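Long-range contacts in NADH dehydrogenase, putative (Plasmodium falciparum, PDB 5JWC), which probably passes electrons from NADH to ubiquinone through a bound FAD, as a type II NADH dehydrogenase that also takes up the quinolone inhibitor RYL-552: residues 371-376 / 391-396; 349-354 / 383-388; 184-189 / 223-228; 166-171 / 290-295. All coordinates share one frame; numbering follows the deposited sequence.

Interaction 1 (371-376 / 391-396); sequences ALKLKQ and WDYEKN
In the helical insertion domain of PfNDH2, Tyr393 and Glu394 of a returning loop meet Leu372, Lys373 and Gln376 around the end of helix 369-374. Trp391, first in 391-396, puts its CD1 over the centre of the Tyr393 ring, 3.5 Å above the plane. The opposite face of that ring is taken by Lys373. With CG swung away from the backbone N (chi1 -165°) and the chain extended beyond it, the lysine lays its methylenes across the phenol, and CG sits 3.8 Å from the ring centroid in a CH-pi contact. Tyr393 is thus sandwiched between an indole edge atom and an aliphatic chain. Leu372 CD2 comes to the ring edge, 4.4 Å from Tyr393 CE1, while Gln376 CG packs 3.4 Å from Tyr393 OH. That hydroxyl and Gln376 NE2 both bond to Leu386 O, in the 3-10 turn 384-386 earlier in the same connection. One residue on, Glu394 folds its bent side chain back toward the helix and meets the far end of the same lysine in a salt bridge: Lys373 NZ reaches Glu394 OE2 on its syn side at 2.6 Å, 28° out of the carboxylate plane.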
# COMPACT_ATOMS: atom_id res chain seq x y z
N ALA A 371 -30.64 0.23 51.36
CA ALA A 371 -29.51 0.09 52.27
C ALA A 371 -28.28 -0.38 51.50
O ALA A 371 -27.19 0.16 51.67
CB ALA A 371 -29.85 -0.87 53.40
N LEU A 372 -28.47 -1.39 50.65
CA LEU A 372 -27.39 -1.89 49.80
C LEU A 372 -26.86 -0.77 48.90
O LEU A 372 -25.66 -0.59 48.78
CB LEU A 372 -27.86 -3.07 48.96
CG LEU A 372 -26.87 -3.74 48.01
CD1 LEU A 372 -25.67 -4.31 48.77
CD2 LEU A 372 -27.56 -4.82 47.19
N LYS A 373 -27.77 -0.01 48.30
CA LYS A 373 -27.35 1.05 47.38
C LYS A 373 -26.57 2.15 48.11
O LYS A 373 -25.78 2.86 47.49
CB LYS A 373 -28.56 1.65 46.66
CG LYS A 373 -28.18 2.48 45.44
CD LYS A 373 -29.35 3.32 44.94
CE LYS A 373 -28.93 4.14 43.73
NZ LYS A 373 -30.01 5.06 43.25
N LEU A 374 -26.80 2.28 49.41
CA LEU A 374 -26.08 3.27 50.19
C LEU A 374 -24.61 2.90 50.40
O LEU A 374 -23.78 3.78 50.58
CB LEU A 374 -26.77 3.48 51.55
CG LEU A 374 -27.97 4.45 51.50
CD1 LEU A 374 -28.73 4.50 52.82
CD2 LEU A 374 -27.48 5.84 51.12
N LYS A 375 -24.28 1.61 50.35
CA LYS A 375 -22.88 1.17 50.48
C LYS A 375 -22.30 0.79 49.12
O LYS A 375 -21.26 0.13 49.02
CB LYS A 375 -22.76 -0.02 51.44
CG LYS A 375 -23.15 0.30 52.89
CD LYS A 375 -22.30 1.43 53.45
CE LYS A 375 -22.77 1.84 54.83
NZ LYS A 375 -23.85 2.87 54.76
N GLN A 376 -22.98 1.25 48.08
CA GLN A 376 -22.67 0.81 46.74
C GLN A 376 -21.33 1.34 46.21
O GLN A 376 -20.64 0.64 45.50
CB GLN A 376 -23.82 1.23 45.81
CG GLN A 376 -23.68 0.76 44.41
CD GLN A 376 -23.15 1.86 43.54
OE1 GLN A 376 -23.15 3.03 43.95
NE2 GLN A 376 -22.67 1.51 42.36
N TRP A 391 -26.47 -2.77 37.61
CA TRP A 391 -27.68 -3.17 38.31
C TRP A 391 -28.61 -1.97 38.41
O TRP A 391 -28.21 -0.91 38.90
CB TRP A 391 -27.37 -3.72 39.70
CG TRP A 391 -28.58 -4.17 40.50
CD1 TRP A 391 -29.11 -3.55 41.60
CD2 TRP A 391 -29.39 -5.33 40.26
NE1 TRP A 391 -30.19 -4.26 42.06
CE2 TRP A 391 -30.39 -5.35 41.25
CE3 TRP A 391 -29.35 -6.35 39.31
CZ2 TRP A 391 -31.35 -6.35 41.31
CZ3 TRP A 391 -30.31 -7.34 39.37
CH2 TRP A 391 -31.30 -7.34 40.38
N ASP A 392 -29.84 -2.14 37.95
CA ASP A 392 -30.82 -1.07 38.04
C ASP A 392 -31.50 -1.11 39.41
O ASP A 392 -32.44 -1.88 39.61
CB ASP A 392 -31.86 -1.21 36.93
CG ASP A 392 -32.69 0.06 36.73
OD1 ASP A 392 -32.71 0.93 37.63
OD2 ASP A 392 -33.31 0.18 35.65
N TYR A 393 -31.03 -0.28 40.33
CA TYR A 393 -31.58 -0.26 41.69
C TYR A 393 -33.03 0.24 41.74
O TYR A 393 -33.82 -0.24 42.55
CB TYR A 393 -30.71 0.59 42.61
CG TYR A 393 -29.39 -0.06 42.97
CD1 TYR A 393 -29.27 -0.80 44.14
CD2 TYR A 393 -28.28 0.05 42.14
CE1 TYR A 393 -28.07 -1.40 44.49
CE2 TYR A 393 -27.08 -0.55 42.46
CZ TYR A 393 -26.98 -1.27 43.64
OH TYR A 393 -25.80 -1.88 43.98
N GLU A 394 -33.38 1.20 40.89
CA GLU A 394 -34.74 1.75 40.90
C GLU A 394 -35.78 0.76 40.37
O GLU A 394 -36.89 0.70 40.89
CB GLU A 394 -34.82 3.07 40.13
CG GLU A 394 -34.17 4.27 40.83
CD GLU A 394 -32.66 4.14 41.01
OE1 GLU A 394 -31.93 4.13 39.99
OE2 GLU A 394 -32.20 4.04 42.17
N LYS A 395 -35.42 -0.03 39.37
CA LYS A 395 -36.38 -1.00 38.83
C LYS A 395 -36.39 -2.32 39.61
O LYS A 395 -37.18 -3.21 39.31
CB LYS A 395 -36.10 -1.26 37.35
CG LYS A 395 -36.35 -0.03 36.50
CD LYS A 395 -36.38 -0.35 35.02
CE LYS A 395 -36.55 0.92 34.19
NZ LYS A 395 -36.75 0.59 32.75
N ASN A 396 -35.51 -2.45 40.60
CA ASN A 396 -35.46 -3.66 41.42
C ASN A 396 -35.49 -3.30 42.89
O ASN A 396 -34.79 -3.91 43.71
CB ASN A 396 -34.20 -4.49 41.12
CG ASN A 396 -34.17 -5.03 39.71
OD1 ASN A 396 -34.74 -6.09 39.42
ND2 ASN A 396 -33.48 -4.33 38.82

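Interaction 2 (349-354 / 383-388); sequences KLLHEH and FPQLSI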
# COMPACT_ATOMS: atom_id res chain seq x y z
N LYS A 349 -16.34 -12.17 41.60
CA LYS A 349 -16.59 -12.74 42.91
C LYS A 349 -18.09 -12.62 43.21
O LYS A 349 -18.67 -11.56 43.03
CB LYS A 349 -15.77 -12.02 43.97
CG LYS A 349 -15.97 -12.56 45.38
CD LYS A 349 -15.33 -11.65 46.41
CE LYS A 349 -13.81 -11.71 46.33
NZ LYS A 349 -13.18 -10.77 47.30
N LEU A 350 -18.69 -13.72 43.67
CA LEU A 350 -20.14 -13.79 43.85
C LEU A 350 -20.60 -13.14 45.15
O LEU A 350 -20.15 -13.49 46.24
CB LEU A 350 -20.59 -15.25 43.81
CG LEU A 350 -20.34 -15.96 42.48
CD1 LEU A 350 -20.41 -17.48 42.62
CD2 LEU A 350 -21.36 -15.49 41.43
N LEU A 351 -21.51 -12.18 45.00
CA LEU A 351 -22.14 -11.50 46.13
C LEU A 351 -22.74 -12.53 47.09
O LEU A 351 -22.56 -12.44 48.30
CB LEU A 351 -23.24 -10.57 45.63
CG LEU A 351 -22.81 -9.26 44.98
CD1 LEU A 351 -23.99 -8.58 44.34
CD2 LEU A 351 -22.17 -8.36 46.01
N HIS A 352 -23.46 -13.49 46.52
CA HIS A 352 -24.24 -14.38 47.37
C HIS A 352 -23.36 -15.36 48.16
O HIS A 352 -23.82 -15.96 49.13
CB HIS A 352 -25.31 -15.12 46.56
CG HIS A 352 -24.82 -16.26 45.72
ND1 HIS A 352 -24.43 -16.11 44.41
CD2 HIS A 352 -24.78 -17.59 45.96
CE1 HIS A 352 -24.10 -17.29 43.90
NE2 HIS A 352 -24.31 -18.20 44.83
N GLU A 353 -22.09 -15.50 47.78
CA GLU A 353 -21.15 -16.30 48.57
C GLU A 353 -20.54 -15.48 49.69
O GLU A 353 -19.72 -15.99 50.44
CB GLU A 353 -20.04 -16.88 47.70
CG GLU A 353 -20.52 -17.94 46.74
CD GLU A 353 -19.39 -18.52 45.90
OE1 GLU A 353 -18.29 -17.90 45.86
OE2 GLU A 353 -19.60 -19.59 45.30
N HIS A 354 -20.96 -14.22 49.82
CA HIS A 354 -20.46 -13.36 50.89
C HIS A 354 -21.61 -12.62 51.58
O HIS A 354 -21.44 -11.50 52.06
CB HIS A 354 -19.42 -12.37 50.34
CG HIS A 354 -18.21 -13.04 49.76
ND1 HIS A 354 -18.21 -13.62 48.51
CD2 HIS A 354 -16.98 -13.26 50.28
CE1 HIS A 354 -17.02 -14.16 48.28
NE2 HIS A 354 -16.26 -13.95 49.34
N PHE A 383 -17.15 -5.74 44.17
CA PHE A 383 -18.13 -6.43 43.34
C PHE A 383 -18.61 -5.51 42.20
O PHE A 383 -19.44 -4.65 42.43
CB PHE A 383 -19.34 -6.88 44.17
CG PHE A 383 -19.00 -7.74 45.36
CD1 PHE A 383 -18.86 -9.12 45.23
CD2 PHE A 383 -18.88 -7.17 46.63
CE1 PHE A 383 -18.59 -9.91 46.34
CE2 PHE A 383 -18.59 -7.96 47.74
CZ PHE A 383 -18.44 -9.33 47.60
N PRO A 384 -18.08 -5.69 40.98
CA PRO A 384 -18.49 -4.75 39.92
C PRO A 384 -19.98 -4.87 39.57
O PRO A 384 -20.57 -3.91 39.06
CB PRO A 384 -17.61 -5.16 38.72
CG PRO A 384 -17.30 -6.60 38.96
CD PRO A 384 -17.16 -6.73 40.48
N GLN A 385 -20.59 -6.01 39.86
CA GLN A 385 -21.99 -6.22 39.52
C GLN A 385 -22.94 -5.34 40.37
O GLN A 385 -24.12 -5.22 40.04
CB GLN A 385 -22.36 -7.71 39.63
CG GLN A 385 -22.22 -8.34 41.00
CD GLN A 385 -20.83 -8.90 41.26
OE1 GLN A 385 -19.83 -8.21 41.07
NE2 GLN A 385 -20.77 -10.15 41.71
N LEU A 386 -22.43 -4.69 41.41
CA LEU A 386 -23.23 -3.76 42.21
C LEU A 386 -23.24 -2.36 41.64
O LEU A 386 -23.92 -1.47 42.17
CB LEU A 386 -22.72 -3.69 43.66
CG LEU A 386 -23.01 -4.89 44.54
CD1 LEU A 386 -22.35 -4.71 45.91
CD2 LEU A 386 -24.50 -5.05 44.69
N SER A 387 -22.44 -2.15 40.60
CA SER A 387 -22.36 -0.85 39.97
C SER A 387 -23.73 -0.40 39.47
O SER A 387 -24.52 -1.22 38.98
CB SER A 387 -21.37 -0.88 38.80
OG SER A 387 -21.35 0.35 38.10
N ILE A 388 -24.01 0.89 39.58
CA ILE A 388 -25.27 1.41 39.06
C ILE A 388 -25.33 1.27 37.54
O ILE A 388 -26.40 1.31 36.95
CB ILE A 388 -25.49 2.88 39.46
CG1 ILE A 388 -24.32 3.75 38.98
CG2 ILE A 388 -25.65 3.03 40.97
CD1 ILE A 388 -24.58 5.24 39.13
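Gln385 NE2 has two acceptors: Lys349 O, at 2.9 Å with an N-H...O angle of 153°, and Asp414 OD1 of helix 403-416. The Lys349 carbonyl lies close to the amide plane of the glutamine, and the two bonds together fix the rotation of the amide. Its chain reaches them from a cramped start, CG lying between the backbone N and the carbonyl carbon (chi1 62°) before a bend at the next torsion. Asp414 OD1 also accepts from Leu351 N, making this carboxylate a second link between the two loops.

Beside the amide lies an apolar cluster built on Phe383. Leu351 CD2 stands over one face of the Phe383 ring, 3.5 Å from its centroid, in a CH-pi contact. The other methyl of the leucine, CD1, turns to Leu386 CD2 at 3.6 Å. In the plane of the phenyl, Lys349 O approaches Phe383 CD1 at 3.3 Å, while Lys349 CD packs near Phe383 CE1. The Phe383 edge points to the face of the His354 imidazole, an offset edge-to-face pair with centroids 5.9 Å apart and planes at 61°. That imidazole is held at its edge: His354 ND1 donates to Leu350 O at 3.0 Å, close to the ring plane; Glu353 N reaches the same oxygen from the opposite face of its carbonyl plane.

The arrangement is a loop-to-loop junction: the approach to helix 355-361, with His354 at its N-cap position, is packed against a single 3-10 turn, 384-386, of the helical insertion domain.

Interaction 3 (184-189 / 223-228); sequences EKKKML and FNFISI
Phe225 and Leu189 share one rotamer choice, each with CG opposite the carbonyl carbon (chi1 -54° and -65°), and it lays their side chains obliquely across each other, with Leu189 CD1 3.8 Å from Phe225 CB. The ring beyond that CB is met by two lysines of helix 182-188 through their methylenes alone. Lys185 CD packs 3.7 Å from Phe225 CD2, and Lys186 CG approaches the other ortho carbon, CD1, at 4.1 Å. Further along, Leu189 CB touches Ile226 CG1, carrying the apolar seam inward, where helix 158-174 adds Leu172 to both residues.

The backbones join as well. At the residue where the helix unwinds, Leu189 O accepts from Ser227 N at 3.0 Å in a nearly straight bond, and Ile226 CA makes a supporting CA-H...O contact with the same oxygen. Ser227 also has a backbone bond to Val191, so the pairing of parallel strands 190-194 and 227-232 begins here, in what is probably the NADH-binding, Rossmann-like domain of the enzyme. A type I turn from Phe223 to Ile226 delivers the chain to this strand.

A water sits in the crook between helix end and turn. It donates to Lys186 O and to Phe225 O, the latter at 2.6 Å, and accepts from Ser227 OG at 2.7 Å. With both its hydrogens spent on carbonyls, the water leaves Ser227 OG to supply the third proton, so one solvent molecule satisfies two backbone acceptors and orients a hydroxyl.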
# COMPACT_ATOMS: atom_id res chain seq x y z
N GLU A 184 -24.21 -9.84 -17.55
CA GLU A 184 -23.07 -10.33 -16.79
C GLU A 184 -22.51 -9.22 -15.91
O GLU A 184 -22.03 -9.48 -14.81
CB GLU A 184 -21.95 -10.84 -17.71
CG GLU A 184 -22.31 -12.05 -18.56
CD GLU A 184 -21.35 -12.23 -19.74
OE1 GLU A 184 -21.30 -11.36 -20.65
OE2 GLU A 184 -20.60 -13.24 -19.74
N LYS A 185 -22.60 -7.98 -16.39
CA LYS A 185 -22.15 -6.81 -15.65
C LYS A 185 -22.99 -6.60 -14.39
O LYS A 185 -22.44 -6.36 -13.31
CB LYS A 185 -22.20 -5.55 -16.53
CG LYS A 185 -21.17 -5.48 -17.65
CD LYS A 185 -21.22 -4.11 -18.33
CE LYS A 185 -20.68 -4.16 -19.76
NZ LYS A 185 -20.62 -2.82 -20.41
N LYS A 186 -24.31 -6.68 -14.53
CA LYS A 186 -25.20 -6.47 -13.40
C LYS A 186 -24.90 -7.49 -12.30
O LYS A 186 -24.97 -7.17 -11.13
CB LYS A 186 -26.67 -6.59 -13.80
CG LYS A 186 -27.17 -5.50 -14.72
CD LYS A 186 -28.67 -5.71 -15.01
CE LYS A 186 -29.15 -4.89 -16.19
NZ LYS A 186 -30.55 -5.27 -16.58
N LYS A 187 -24.56 -8.71 -12.70
CA LYS A 187 -24.21 -9.74 -11.74
C LYS A 187 -22.86 -9.46 -11.09
O LYS A 187 -22.72 -9.58 -9.87
CB LYS A 187 -24.20 -11.11 -12.40
CG LYS A 187 -25.56 -11.57 -12.92
CD LYS A 187 -25.53 -13.06 -13.21
CE LYS A 187 -26.75 -13.51 -14.00
NZ LYS A 187 -26.66 -14.97 -14.33
N MET A 188 -21.88 -9.08 -11.90
CA MET A 188 -20.53 -8.85 -11.39
C MET A 188 -20.43 -7.58 -10.56
O MET A 188 -19.61 -7.50 -9.65
CB MET A 188 -19.53 -8.77 -12.54
CG MET A 188 -18.94 -10.11 -12.93
SD MET A 188 -17.76 -9.93 -14.30
CE MET A 188 -18.89 -9.66 -15.67
N LEU A 189 -21.25 -6.59 -10.86
CA LEU A 189 -21.17 -5.31 -10.15
C LEU A 189 -22.15 -5.25 -8.98
O LEU A 189 -22.51 -4.18 -8.50
CB LEU A 189 -21.40 -4.16 -11.13
CG LEU A 189 -20.30 -4.07 -12.19
CD1 LEU A 189 -20.74 -3.24 -13.40
CD2 LEU A 189 -19.07 -3.44 -11.55
N PHE A 223 -21.78 2.67 -14.50
CA PHE A 223 -22.30 3.14 -13.22
C PHE A 223 -23.67 2.55 -12.94
O PHE A 223 -23.94 2.08 -11.83
CB PHE A 223 -22.38 4.66 -13.18
CG PHE A 223 -23.15 5.18 -11.99
CD1 PHE A 223 -22.57 5.20 -10.73
CD2 PHE A 223 -24.46 5.63 -12.13
CE1 PHE A 223 -23.29 5.67 -9.62
CE2 PHE A 223 -25.18 6.09 -11.04
CZ PHE A 223 -24.59 6.12 -9.78
N ASN A 224 -24.52 2.56 -13.97
CA ASN A 224 -25.91 2.15 -13.85
C ASN A 224 -26.09 0.67 -13.56
O ASN A 224 -27.16 0.26 -13.13
CB ASN A 224 -26.67 2.49 -15.14
CG ASN A 224 -26.95 3.98 -15.28
OD1 ASN A 224 -27.28 4.67 -14.30
ND2 ASN A 224 -26.81 4.48 -16.50
N PHE A 225 -25.05 -0.13 -13.79
CA PHE A 225 -25.14 -1.57 -13.50
C PHE A 225 -24.70 -1.95 -12.09
O PHE A 225 -24.82 -3.11 -11.70
CB PHE A 225 -24.31 -2.34 -14.52
CG PHE A 225 -24.67 -2.03 -15.94
CD1 PHE A 225 -26.01 -1.96 -16.31
CD2 PHE A 225 -23.70 -1.78 -16.89
CE1 PHE A 225 -26.38 -1.67 -17.61
CE2 PHE A 225 -24.06 -1.49 -18.20
CZ PHE A 225 -25.40 -1.43 -18.56
N ILE A 226 -24.19 -0.99 -11.34
CA ILE A 226 -23.68 -1.26 -10.00
C ILE A 226 -24.81 -1.29 -8.97
O ILE A 226 -25.67 -0.42 -8.98
CB ILE A 226 -22.64 -0.21 -9.58
CG1 ILE A 226 -21.48 -0.18 -10.59
CG2 ILE A 226 -22.13 -0.50 -8.15
CD1 ILE A 226 -20.51 0.94 -10.37
N SER A 227 -24.79 -2.28 -8.09
CA SER A 227 -25.73 -2.29 -6.99
C SER A 227 -25.06 -2.74 -5.70
O SER A 227 -24.01 -3.39 -5.72
CB SER A 227 -26.92 -3.22 -7.29
OG SER A 227 -26.47 -4.52 -7.65
N ILE A 228 -25.68 -2.37 -4.58
CA ILE A 228 -25.24 -2.81 -3.28
C ILE A 228 -26.42 -3.31 -2.46
O ILE A 228 -27.45 -2.63 -2.41
CB ILE A 228 -24.59 -1.70 -2.46
CG1 ILE A 228 -23.57 -0.91 -3.25
CG2 ILE A 228 -23.94 -2.27 -1.20
CD1 ILE A 228 -23.04 0.27 -2.42
O HOH W 1 -25.61 -5.00 -10.18

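Interaction 4 (166-171 / 290-295); sequences KKFLDI and YGLLIW
A helix laid on a parallel sheet is the element here: helix 158-174 covers strand 292-295 through Leu292, which receives Lys167, Phe168 and Ile171. The short segments run nearly antiparallel, at 166°, with axes 9.8 Å apart, a separation bridged by side chains. Leu292 has CG placed opposite its own backbone N (chi1 168°), which sets its two methyls side by side across the helix. CD2 reaches Phe168 CB at 3.8 Å, and CD1 lies 4.0 Å from Lys167 CG, the lysine and leucine sliding past each other in opposite directions. Ile171, one turn further on, sends CD1 to Leu292 CB at 4.1 Å and to Gly291 O at 3.6 Å. Lys167 CE lies beside the same carbonyl, at 3.8 Å, so the bare backbone of Gly291 forms part of the packing surface. CB makes the closest contact of Phe168 with the strand; its ring goes on to meet Phe207 of helix 198-218 edge-to-face. Behind Leu292 the strand is hydrogen-bonded into the sheet, to Ala192 on one neighbour and, through Leu293, to Tyr153 on the other. Packing of a helix over parallel strands through aliphatic carbons is typical of the layered alpha/beta architecture of Rossmann-like dinucleotide-binding domains.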
# COMPACT_ATOMS: atom_id res chain seq x y z
N LYS A 166 -9.26 -3.63 -3.43
CA LYS A 166 -8.65 -4.06 -4.68
C LYS A 166 -9.61 -4.90 -5.55
O LYS A 166 -9.67 -4.72 -6.77
CB LYS A 166 -7.35 -4.84 -4.42
CG LYS A 166 -6.75 -5.45 -5.70
CD LYS A 166 -5.34 -5.99 -5.48
CE LYS A 166 -4.76 -6.61 -6.78
NZ LYS A 166 -5.23 -5.95 -8.03
N LYS A 167 -10.38 -5.79 -4.92
CA LYS A 167 -11.31 -6.63 -5.65
C LYS A 167 -12.36 -5.77 -6.34
O LYS A 167 -12.65 -5.95 -7.51
CB LYS A 167 -11.98 -7.66 -4.75
CG LYS A 167 -13.09 -8.49 -5.47
CD LYS A 167 -12.49 -9.41 -6.53
CE LYS A 167 -13.55 -10.38 -7.07
NZ LYS A 167 -12.97 -11.29 -8.09
N PHE A 168 -12.92 -4.81 -5.61
CA PHE A 168 -13.91 -3.92 -6.20
C PHE A 168 -13.31 -3.15 -7.40
O PHE A 168 -13.95 -3.02 -8.43
CB PHE A 168 -14.44 -2.95 -5.15
CG PHE A 168 -15.46 -2.01 -5.69
CD1 PHE A 168 -16.71 -2.48 -6.09
CD2 PHE A 168 -15.19 -0.65 -5.82
CE1 PHE A 168 -17.66 -1.62 -6.61
CE2 PHE A 168 -16.15 0.22 -6.34
CZ PHE A 168 -17.38 -0.27 -6.73
N LEU A 169 -12.09 -2.66 -7.24
CA LEU A 169 -11.44 -1.94 -8.33
C LEU A 169 -11.18 -2.87 -9.52
O LEU A 169 -11.34 -2.44 -10.66
CB LEU A 169 -10.13 -1.29 -7.85
CG LEU A 169 -10.38 -0.21 -6.78
CD1 LEU A 169 -9.08 0.41 -6.24
CD2 LEU A 169 -11.31 0.89 -7.31
N ASP A 170 -10.80 -4.12 -9.26
CA ASP A 170 -10.55 -5.08 -10.34
C ASP A 170 -11.83 -5.33 -11.14
O ASP A 170 -11.79 -5.50 -12.36
CB ASP A 170 -10.05 -6.43 -9.79
CG ASP A 170 -8.61 -6.40 -9.32
OD1 ASP A 170 -8.25 -7.29 -8.53
OD2 ASP A 170 -7.85 -5.49 -9.74
N ILE A 171 -12.96 -5.41 -10.44
CA ILE A 171 -14.23 -5.72 -11.09
C ILE A 171 -14.65 -4.59 -12.00
O ILE A 171 -15.15 -4.82 -13.09
CB ILE A 171 -15.37 -6.01 -10.07
CG1 ILE A 171 -15.12 -7.31 -9.31
CG2 ILE A 171 -16.73 -6.10 -10.79
CD1 ILE A 171 -15.95 -7.45 -8.03
N TYR A 290 -23.78 -12.29 -7.30
CA TYR A 290 -22.91 -11.29 -6.69
C TYR A 290 -21.53 -11.27 -7.34
O TYR A 290 -21.08 -12.29 -7.86
CB TYR A 290 -22.75 -11.56 -5.19
CG TYR A 290 -21.80 -12.69 -4.86
CD1 TYR A 290 -22.24 -14.01 -4.83
CD2 TYR A 290 -20.47 -12.43 -4.57
CE1 TYR A 290 -21.36 -15.04 -4.52
CE2 TYR A 290 -19.59 -13.45 -4.27
CZ TYR A 290 -20.04 -14.75 -4.23
OH TYR A 290 -19.17 -15.77 -3.92
N GLY A 291 -20.84 -10.13 -7.27
CA GLY A 291 -19.46 -10.04 -7.68
C GLY A 291 -18.48 -9.94 -6.52
O GLY A 291 -17.35 -10.41 -6.59
N LEU A 292 -18.93 -9.31 -5.44
CA LEU A 292 -18.10 -9.14 -4.25
C LEU A 292 -18.96 -9.37 -3.02
O LEU A 292 -19.97 -8.67 -2.84
CB LEU A 292 -17.47 -7.74 -4.24
CG LEU A 292 -16.79 -7.18 -2.99
CD1 LEU A 292 -15.67 -8.08 -2.50
CD2 LEU A 292 -16.25 -5.76 -3.27
N LEU A 293 -18.58 -10.34 -2.20
CA LEU A 293 -19.33 -10.66 -0.98
C LEU A 293 -18.48 -10.34 0.24
O LEU A 293 -17.39 -10.88 0.42
CB LEU A 293 -19.72 -12.14 -0.95
CG LEU A 293 -20.51 -12.64 0.27
CD1 LEU A 293 -21.85 -11.94 0.37
CD2 LEU A 293 -20.71 -14.15 0.16
N ILE A 294 -18.99 -9.44 1.08
CA ILE A 294 -18.25 -8.99 2.25
C ILE A 294 -18.91 -9.52 3.52
O ILE A 294 -20.09 -9.28 3.76
CB ILE A 294 -18.16 -7.46 2.28
CG1 ILE A 294 -17.30 -6.98 1.11
CG2 ILE A 294 -17.56 -6.95 3.60
CD1 ILE A 294 -17.55 -5.54 0.69
N TRP A 295 -18.14 -10.25 4.32
CA TRP A 295 -18.65 -10.84 5.55
C TRP A 295 -18.24 -9.99 6.75
O TRP A 295 -17.11 -10.06 7.22
CB TRP A 295 -18.13 -12.28 5.70
CG TRP A 295 -18.96 -13.16 6.58
CD1 TRP A 295 -18.76 -13.44 7.92
CD2 TRP A 295 -20.12 -13.89 6.19
NE1 TRP A 295 -19.73 -14.30 8.37
CE2 TRP A 295 -20.57 -14.60 7.33
CE3 TRP A 295 -20.82 -14.03 4.99
CZ2 TRP A 295 -21.69 -15.42 7.29
CZ3 TRP A 295 -21.93 -14.86 4.96
CH2 TRP A 295 -22.35 -15.53 6.09

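In the fold
The four contacts form two pairs on opposite sides of the chain's centre. Interactions 1 and 2, centres 12 Å apart, alternate along the sequence and share Leu386 O, which Tyr393 OH approaches at 2.6 Å, a probable hydrogen bond; helix 403-416 lines both. Interactions 3 and 4, centres 11 Å apart, serve one parallel sheet: interaction 3 is nested within the loop that interaction 4 closes, and Leu189 CD2 packs 3.6 Å from Ile171 CG2. The pairs lie about 49 to 57 Å apart between centres. The sheet pair touches no inhibitor: a bound RYL-552 lies about 12 Å from the Ile226 side chain and one about 11 Å from that of Phe168, although Leu162 of helix 158-174 lines inhibitor pockets.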